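Putative hyaluronoglucosaminidase (Clostridium perfringens, PDB 6PWI) probably hydrolyses terminal N-acetylhexosamine residues from glycans, as a family 84 glycoside hydrolase of which this chain holds the N-terminal and catalytic portions. Local coordinates at residues H121-V132 / L169-R180. Numbering follows the deposited sequence.
Sequences HFENHDAHVVSV and LLIEDYSDGQWR. With EDO (1,2-ethanediol), chain I.
Val130 and Ile171 face each other as a hydrogen-bonded pair in two antiparallel strands, 127-132 and 169-175, their CB atoms 4.0 Å apart. Branched at CB, both suit extended backbone and offer hydrocarbon to the buried face. There too Val132 lays CG2 against Leu169 CG, while on the other face Leu170 CD1 reaches Val129 CG1 at 3.8 Å.

Farther along, polar groups take over. The His128 ring lies beside Asp173, whose CB packs over its face; chi1 of 66° swings the ring back so that ND1 donates to Asp126 O almost straight (3.0 Å, 176°). Water 3 joins NE2 to Asp173 OD2. From the opposite face His121 NE2 donates to His128 O from above the carbonyl plane, so that this oxygen, already bonded to Asp173 N, accepts twice.

Beyond the corner at Asp126 the ladder thins to one backbone bond, Ser175 N to His125 O (2.8 Å), with water 1 joining His125 N to Ser175 O. Asn124 ND2 sits 3.2 Å above the centre of the Tyr174 ring; near exposed His125, an ethanediol, probably from the crystallisation liquor, accepts from Asp126 N. Buried against Tyr149 and Trp444, Arg180 bends at chi3 and sends NH1 (2.7 Å) and NH2 to one oxygen, Asp126 OD2; NH2 also donates to Lys207 O.

In this mixed sheet of the N-terminal domain, matching family 20 domain 2 by sequence, strand 136-141 flanks 127-132, and 43-46 and 48-51 flank 165-175. Helix 144-158 covers Val130 and Leu169, helix 106-114 touches Val129 and Ser131, and Arg180 lies at the start of strand 179-184, the barrel's first.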
ATOM      1  N   HIS A 121      20.126 -12.720 -14.699  1.00 54.14           N
ATOM      2  CA  HIS A 121      19.298 -12.231 -13.613  1.00 47.90           C
ATOM      3  C   HIS A 121      18.868 -10.781 -13.873  1.00 43.94           C
ATOM      4  O   HIS A 121      17.715 -10.425 -13.635  1.00 45.55           O
ATOM      5  CB  HIS A 121      20.033 -12.512 -12.287  1.00 45.51           C
ATOM      6  CG  HIS A 121      19.437 -11.879 -11.080  1.00 45.44           C
ATOM      7  ND1 HIS A 121      18.140 -12.128 -10.676  1.00 47.33           N
ATOM      8  CD2 HIS A 121      19.957 -11.018 -10.181  1.00 44.97           C
ATOM      9  CE1 HIS A 121      17.884 -11.437  -9.584  1.00 46.31           C
ATOM     10  NE2 HIS A 121      18.981 -10.749  -9.262  1.00 45.66           N
ATOM     11  N   PHE A 122      19.775  -9.971 -14.434  1.00 37.99           N
ATOM     12  CA  PHE A 122      19.741  -8.525 -14.269  1.00 34.90           C
ATOM     13  C   PHE A 122      18.841  -7.820 -15.283  1.00 34.50           C
ATOM     14  O   PHE A 122      18.617  -6.618 -15.173  1.00 32.27           O
ATOM     15  CB  PHE A 122      21.157  -7.948 -14.206  1.00 32.11           C
ATOM     16  CG  PHE A 122      21.816  -8.125 -12.861  1.00 29.56           C
ATOM     17  CD1 PHE A 122      21.486  -7.300 -11.794  1.00 28.37           C
ATOM     18  CD2 PHE A 122      22.746  -9.131 -12.654  1.00 27.84           C
ATOM     19  CE1 PHE A 122      22.082  -7.471 -10.554  1.00 27.75           C
ATOM     20  CE2 PHE A 122      23.342  -9.301 -11.414  1.00 27.37           C
ATOM     21  CZ  PHE A 122      23.010  -8.471 -10.367  1.00 27.99           C
ATOM     22  N   GLU A 123      18.300  -8.570 -16.241  1.00 39.07           N
ATOM     23  CA  GLU A 123      17.371  -7.996 -17.205  1.00 41.73           C
ATOM     24  C   GLU A 123      16.018  -7.700 -16.549  1.00 38.00           C
ATOM     25  O   GLU A 123      15.314  -6.797 -16.990  1.00 37.13           O
ATOM     26  CB  GLU A 123      17.249  -8.910 -18.425  1.00 48.54           C
ATOM     27  CG  GLU A 123      17.018 -10.359 -18.043  1.00 59.31           C
ATOM     28  CD  GLU A 123      17.565 -11.386 -19.016  1.00 69.36           C
ATOM     29  OE1 GLU A 123      16.837 -12.359 -19.312  1.00 76.96           O
ATOM     30  OE2 GLU A 123      18.723 -11.222 -19.463  1.00 77.12           O
ATOM     31  N   ASN A 124      15.674  -8.449 -15.488  1.00 34.53           N
ATOM     32  CA  ASN A 124      14.422  -8.297 -14.760  1.00 32.59           C
ATOM     33  C   ASN A 124      14.314  -6.915 -14.113  1.00 31.70           C
ATOM     34  O   ASN A 124      15.323  -6.237 -13.911  1.00 31.14           O
ATOM     35  CB  ASN A 124      14.270  -9.372 -13.684  1.00 32.25           C
ATOM     36  CG  ASN A 124      14.088 -10.753 -14.271  1.00 32.90           C
ATOM     37  OD1 ASN A 124      13.582 -10.892 -15.379  1.00 33.37           O
ATOM     38  ND2 ASN A 124      14.501 -11.775 -13.539  1.00 32.12           N
ATOM     39  N   HIS A 125      13.076  -6.519 -13.772  1.00 29.38           N
ATOM     40  CA  HIS A 125      12.817  -5.252 -13.107  1.00 29.27           C
ATOM     41  C   HIS A 125      13.457  -5.233 -11.719  1.00 27.74           C
ATOM     42  O   HIS A 125      13.304  -6.184 -10.949  1.00 26.70           O
ATOM     43  CB  HIS A 125      11.312  -4.975 -12.976  1.00 32.02           C
ATOM     44  CG  HIS A 125      10.549  -4.961 -14.257  1.00 36.10           C
ATOM     45  ND1 HIS A 125      10.852  -4.096 -15.293  1.00 38.89           N
ATOM     46  CD2 HIS A 125       9.474  -5.677 -14.658  1.00 37.98           C
ATOM     47  CE1 HIS A 125      10.009  -4.296 -16.287  1.00 40.09           C
ATOM     48  NE2 HIS A 125       9.157  -5.264 -15.923  1.00 40.26           N
ATOM     49  N   ASP A 126      14.166  -4.135 -11.421  1.00 25.92           N
ATOM     50  CA  ASP A 126      14.689  -3.834 -10.094  1.00 25.74           C
ATOM     51  C   ASP A 126      15.605  -4.958  -9.598  1.00 24.99           C
ATOM     52  O   ASP A 126      15.770  -5.143  -8.389  1.00 23.90           O
ATOM     53  CB  ASP A 126      13.554  -3.494  -9.118  1.00 26.45           C
ATOM     54  CG  ASP A 126      12.755  -2.256  -9.506  1.00 28.25           C
ATOM     55  OD1 ASP A 126      13.380  -1.267  -9.943  1.00 29.08           O
ATOM     56  OD2 ASP A 126      11.509  -2.281  -9.361  1.00 27.53           O
ATOM     57  N   ALA A 127      16.217  -5.689 -10.540  1.00 23.25           N
ATOM     58  CA  ALA A 127      16.963  -6.897 -10.221  1.00 22.82           C
ATOM     59  C   ALA A 127      18.177  -6.566  -9.356  1.00 22.76           C
ATOM     60  O   ALA A 127      18.881  -5.588  -9.611  1.00 23.17           O
ATOM     61  CB  ALA A 127      17.367  -7.606 -11.492  1.00 22.49           C
ATOM     62  N   HIS A 128      18.414  -7.399  -8.338  1.00 21.31           N
ATOM     63  CA  HIS A 128      19.577  -7.231  -7.488  1.00 22.01           C
ATOM     64  C   HIS A 128      19.882  -8.537  -6.762  1.00 22.85           C
ATOM     65  O   HIS A 128      19.052  -9.439  -6.719  1.00 23.08           O
ATOM     66  CB  HIS A 128      19.365  -6.075  -6.500  1.00 21.87           C
ATOM     67  CG  HIS A 128      18.280  -6.336  -5.508  1.00 22.61           C
ATOM     68  ND1 HIS A 128      16.946  -6.119  -5.796  1.00 22.01           N
ATOM     69  CD2 HIS A 128      18.321  -6.818  -4.245  1.00 22.90           C
ATOM     70  CE1 HIS A 128      16.215  -6.441  -4.749  1.00 22.24           C
ATOM     71  NE2 HIS A 128      17.033  -6.871  -3.780  1.00 22.63           N
ATOM     72  N   VAL A 129      21.078  -8.595  -6.166  1.00 23.77           N
ATOM     73  CA  VAL A 129      21.587  -9.762  -5.470  1.00 24.06           C
ATOM     74  C   VAL A 129      22.108  -9.314  -4.111  1.00 24.28           C
ATOM     75  O   VAL A 129      22.778  -8.290  -4.015  1.00 24.33           O
ATOM     76  CB  VAL A 129      22.709 -10.420  -6.295  1.00 25.15           C
ATOM     77  CG1 VAL A 129      23.491 -11.445  -5.489  1.00 24.66           C
ATOM     78  CG2 VAL A 129      22.182 -11.026  -7.588  1.00 24.85           C
ATOM     79  N   VAL A 130      21.782 -10.083  -3.068  1.00 25.69           N
ATOM     80  CA  VAL A 130      22.370  -9.874  -1.751  1.00 27.64           C
ATOM     81  C   VAL A 130      23.170 -11.122  -1.388  1.00 29.06           C
ATOM     82  O   VAL A 130      22.651 -12.233  -1.444  1.00 31.19           O
ATOM     83  CB  VAL A 130      21.311  -9.545  -0.680  1.00 27.12           C
ATOM     84  CG1 VAL A 130      21.943  -9.314   0.684  1.00 27.07           C
ATOM     85  CG2 VAL A 130      20.465  -8.344  -1.070  1.00 26.84           C
ATOM     86  N   SER A 131      24.443 -10.933  -1.034  1.00 30.44           N
ATOM     87  CA  SER A 131      25.296 -12.061  -0.695  1.00 31.57           C
ATOM     88  C   SER A 131      25.893 -11.876   0.696  1.00 31.86           C
ATOM     89  O   SER A 131      26.466 -10.831   0.999  1.00 33.20           O
ATOM     90  CB  SER A 131      26.359 -12.253  -1.734  1.00 32.04           C
ATOM     91  OG  SER A 131      27.516 -12.823  -1.154  1.00 33.97           O
ATOM     92  N   VAL A 132      25.721 -12.897   1.540  1.00 32.81           N
ATOM     93  CA  VAL A 132      26.343 -12.949   2.853  1.00 34.58           C
ATOM     94  C   VAL A 132      27.252 -14.173   2.868  1.00 36.76           C
ATOM     95  O   VAL A 132      26.767 -15.306   2.836  1.00 37.24           O
ATOM     96  CB  VAL A 132      25.299 -12.989   3.990  1.00 34.22           C
ATOM     97  CG1 VAL A 132      25.943 -13.209   5.349  1.00 32.99           C
ATOM     98  CG2 VAL A 132      24.432 -11.737   4.016  1.00 32.72           C
ATOM     99  N   LEU A 169      23.855 -16.314   3.268  1.00 35.55           N
ATOM    100  CA  LEU A 169      22.731 -16.463   2.357  1.00 32.56           C
ATOM    101  C   LEU A 169      23.029 -15.799   1.015  1.00 31.20           C
ATOM    102  O   LEU A 169      23.969 -15.016   0.895  1.00 31.10           O
ATOM    103  CB  LEU A 169      21.477 -15.869   3.010  1.00 32.58           C
ATOM    104  CG  LEU A 169      21.554 -14.391   3.399  1.00 32.36           C
ATOM    105  CD1 LEU A 169      21.087 -13.494   2.259  1.00 30.12           C
ATOM    106  CD2 LEU A 169      20.738 -14.126   4.654  1.00 32.38           C
ATOM    107  N   LEU A 170      22.193 -16.116   0.019  1.00 29.21           N
ATOM    108  CA  LEU A 170      22.231 -15.472  -1.281  1.00 28.41           C
ATOM    109  C   LEU A 170      20.800 -15.198  -1.751  1.00 28.73           C
ATOM    110  O   LEU A 170      20.038 -16.127  -2.019  1.00 28.82           O
ATOM    111  CB  LEU A 170      22.986 -16.380  -2.258  1.00 27.24           C
ATOM    112  CG  LEU A 170      23.076 -15.884  -3.701  1.00 27.76           C
ATOM    113  CD1 LEU A 170      24.150 -14.818  -3.850  1.00 26.95           C
ATOM    114  CD2 LEU A 170      23.355 -17.041  -4.646  1.00 27.14           C
ATOM    115  N   ILE A 171      20.443 -13.910  -1.822  1.00 27.52           N
ATOM    116  CA  ILE A 171      19.161 -13.478  -2.354  1.00 27.84           C
ATOM    117  C   ILE A 171      19.369 -13.114  -3.820  1.00 28.56           C
ATOM    118  O   ILE A 171      20.248 -12.317  -4.138  1.00 30.23           O
ATOM    119  CB  ILE A 171      18.591 -12.278  -1.562  1.00 27.09           C
ATOM    120  CG1 ILE A 171      18.374 -12.595  -0.081  1.00 26.03           C
ATOM    121  CG2 ILE A 171      17.312 -11.760  -2.204  1.00 26.77           C
ATOM    122  CD1 ILE A 171      18.062 -11.381   0.763  1.00 25.97           C
ATOM    123  N   GLU A 172      18.559 -13.704  -4.703  1.00 28.66           N
ATOM    124  CA  GLU A 172      18.520 -13.274  -6.092  1.00 30.58           C
ATOM    125  C   GLU A 172      17.122 -12.731  -6.381  1.00 30.45           C
ATOM    126  O   GLU A 172      16.198 -13.502  -6.641  1.00 32.38           O
ATOM    127  CB  GLU A 172      18.894 -14.422  -7.034  1.00 32.93           C
ATOM    128  CG  GLU A 172      20.313 -14.941  -6.839  1.00 37.32           C
ATOM    129  CD  GLU A 172      20.565 -16.330  -7.412  1.00 40.04           C
ATOM    130  OE1 GLU A 172      20.465 -17.324  -6.641  1.00 39.91           O
ATOM    131  OE2 GLU A 172      20.861 -16.420  -8.629  1.00 39.88           O
ATOM    132  N   ASP A 173      16.975 -11.402  -6.327  1.00 27.52           N
ATOM    133  CA  ASP A 173      15.651 -10.807  -6.238  1.00 25.78           C
ATOM    134  C   ASP A 173      15.371  -9.909  -7.439  1.00 25.22           C
ATOM    135  O   ASP A 173      16.286  -9.389  -8.079  1.00 25.09           O
ATOM    136  CB  ASP A 173      15.460 -10.073  -4.909  1.00 25.03           C
ATOM    137  CG  ASP A 173      14.036 -10.127  -4.383  1.00 26.16           C
ATOM    138  OD1 ASP A 173      13.137 -10.601  -5.128  1.00 27.58           O
ATOM    139  OD2 ASP A 173      13.828  -9.696  -3.233  1.00 25.04           O
ATOM    140  N   TYR A 174      14.078  -9.748  -7.728  1.00 24.85           N
ATOM    141  CA  TYR A 174      13.605  -8.823  -8.743  1.00 25.27           C
ATOM    142  C   TYR A 174      12.105  -8.595  -8.562  1.00 25.04           C
ATOM    143  O   TYR A 174      11.455  -9.300  -7.796  1.00 24.86           O
ATOM    144  CB  TYR A 174      13.917  -9.358 -10.141  1.00 24.81           C
ATOM    145  CG  TYR A 174      13.194 -10.631 -10.492  1.00 24.57           C
ATOM    146  CD1 TYR A 174      11.906 -10.606 -11.005  1.00 23.64           C
ATOM    147  CD2 TYR A 174      13.809 -11.863 -10.318  1.00 24.90           C
ATOM    148  CE1 TYR A 174      11.245 -11.781 -11.329  1.00 24.94           C
ATOM    149  CE2 TYR A 174      13.166 -13.046 -10.643  1.00 24.21           C
ATOM    150  CZ  TYR A 174      11.879 -13.002 -11.147  1.00 25.21           C
ATOM    151  OH  TYR A 174      11.253 -14.172 -11.462  1.00 25.83           O
ATOM    152  N   SER A 175      11.571  -7.605  -9.282  1.00 24.40           N
ATOM    153  CA  SER A 175      10.168  -7.257  -9.186  1.00 24.09           C
ATOM    154  C   SER A 175       9.424  -7.750 -10.421  1.00 24.23           C
ATOM    155  O   SER A 175       9.915  -7.620 -11.538  1.00 22.87           O
ATOM    156  CB  SER A 175       9.982  -5.778  -9.020  1.00 24.55           C
ATOM    157  OG  SER A 175       8.599  -5.465  -8.901  1.00 25.02           O
ATOM    158  N   ASP A 176       8.226  -8.299 -10.191  1.00 24.86           N
ATOM    159  CA  ASP A 176       7.332  -8.667 -11.272  1.00 25.55           C
ATOM    160  C   ASP A 176       6.783  -7.401 -11.922  1.00 25.54           C
ATOM    161  O   ASP A 176       6.663  -7.346 -13.138  1.00 25.26           O
ATOM    162  CB  ASP A 176       6.244  -9.631 -10.797  1.00 26.46           C
ATOM    163  CG  ASP A 176       6.768 -11.042 -10.599  1.00 28.07           C
ATOM    164  OD1 ASP A 176       7.502 -11.521 -11.499  1.00 28.78           O
ATOM    165  OD2 ASP A 176       6.460 -11.645  -9.540  1.00 27.86           O
ATOM    166  N   GLY A 177       6.476  -6.392 -11.099  1.00 26.70           N
ATOM    167  CA  GLY A 177       5.887  -5.152 -11.577  1.00 28.18           C
ATOM    168  C   GLY A 177       6.915  -4.028 -11.694  1.00 29.03           C
ATOM    169  O   GLY A 177       7.818  -3.919 -10.866  1.00 28.32           O
ATOM    170  N   GLN A 178       6.748  -3.199 -12.732  1.00 29.38           N
ATOM    171  CA  GLN A 178       7.534  -1.994 -12.939  1.00 30.52           C
ATOM    172  C   GLN A 178       7.209  -0.962 -11.851  1.00 30.17           C
ATOM    173  O   GLN A 178       8.122  -0.381 -11.271  1.00 30.87           O
ATOM    174  CB  GLN A 178       7.324  -1.499 -14.373  1.00 33.46           C
ATOM    175  CG  GLN A 178       8.076  -0.222 -14.731  1.00 39.36           C
ATOM    176  CD  GLN A 178       7.623   0.421 -16.025  1.00 44.44           C
ATOM    177  OE1 GLN A 178       6.615   0.051 -16.629  1.00 48.34           O
ATOM    178  NE2 GLN A 178       8.368   1.423 -16.465  1.00 44.62           N
ATOM    179  N   TRP A 179       5.917  -0.752 -11.554  1.00 30.08           N
ATOM    180  CA  TRP A 179       5.492   0.251 -10.584  1.00 29.60           C
ATOM    181  C   TRP A 179       4.749  -0.396  -9.420  1.00 27.82           C
ATOM    182  O   TRP A 179       3.889  -1.248  -9.623  1.00 27.85           O
ATOM    183  CB  TRP A 179       4.647   1.358 -11.231  1.00 32.82           C
ATOM    184  CG  TRP A 179       5.286   1.958 -12.443  1.00 37.74           C
ATOM    185  CD1 TRP A 179       4.804   1.896 -13.716  1.00 39.89           C
ATOM    186  CD2 TRP A 179       6.546   2.662 -12.520  1.00 41.86           C
ATOM    187  NE1 TRP A 179       5.664   2.525 -14.577  1.00 45.10           N
ATOM    188  CE2 TRP A 179       6.743   3.006 -13.875  1.00 44.91           C
ATOM    189  CE3 TRP A 179       7.528   3.043 -11.592  1.00 43.00           C
ATOM    190  CZ2 TRP A 179       7.875   3.705 -14.314  1.00 45.24           C
ATOM    191  CZ3 TRP A 179       8.641   3.739 -12.023  1.00 43.25           C
ATOM    192  CH2 TRP A 179       8.816   4.060 -13.371  1.00 43.76           C
ATOM    193  N   ARG A 180       5.103   0.034  -8.203  1.00 25.80           N
ATOM    194  CA  ARG A 180       4.484  -0.417  -6.969  1.00 24.10           C
ATOM    195  C   ARG A 180       4.322   0.780  -6.036  1.00 24.20           C
ATOM    196  O   ARG A 180       5.301   1.431  -5.673  1.00 25.16           O
ATOM    197  CB  ARG A 180       5.358  -1.473  -6.286  1.00 23.58           C
ATOM    198  CG  ARG A 180       5.822  -2.602  -7.195  1.00 23.89           C
ATOM    199  CD  ARG A 180       6.962  -3.418  -6.610  1.00 23.70           C
ATOM    200  NE  ARG A 180       8.173  -2.658  -6.298  1.00 24.14           N
ATOM    201  CZ  ARG A 180       9.094  -2.276  -7.186  1.00 24.06           C
ATOM    202  NH1 ARG A 180       8.949  -2.573  -8.467  1.00 23.21           N
ATOM    203  NH2 ARG A 180      10.160  -1.598  -6.787  1.00 23.30           N
TER
HETATM  204  C1  EDO I 707      13.373  -1.423 -15.794  1.00 55.56           C
HETATM  205  O1  EDO I 707      13.852  -2.706 -16.136  1.00 54.92           O
HETATM  206  C2  EDO I 707      13.550  -1.182 -14.347  1.00 52.34           C
HETATM  207  O2  EDO I 707      14.517  -2.055 -13.795  1.00 45.22           O
HETATM  208  O   HOH W   1      11.006  -8.547 -14.117  1.00 27.79           O
HETATM  209  O   HOH W   2      11.087  -1.116 -12.131  1.00 32.53           O
HETATM  210  O   HOH W   3      16.061  -8.568  -1.722  1.00 21.80           O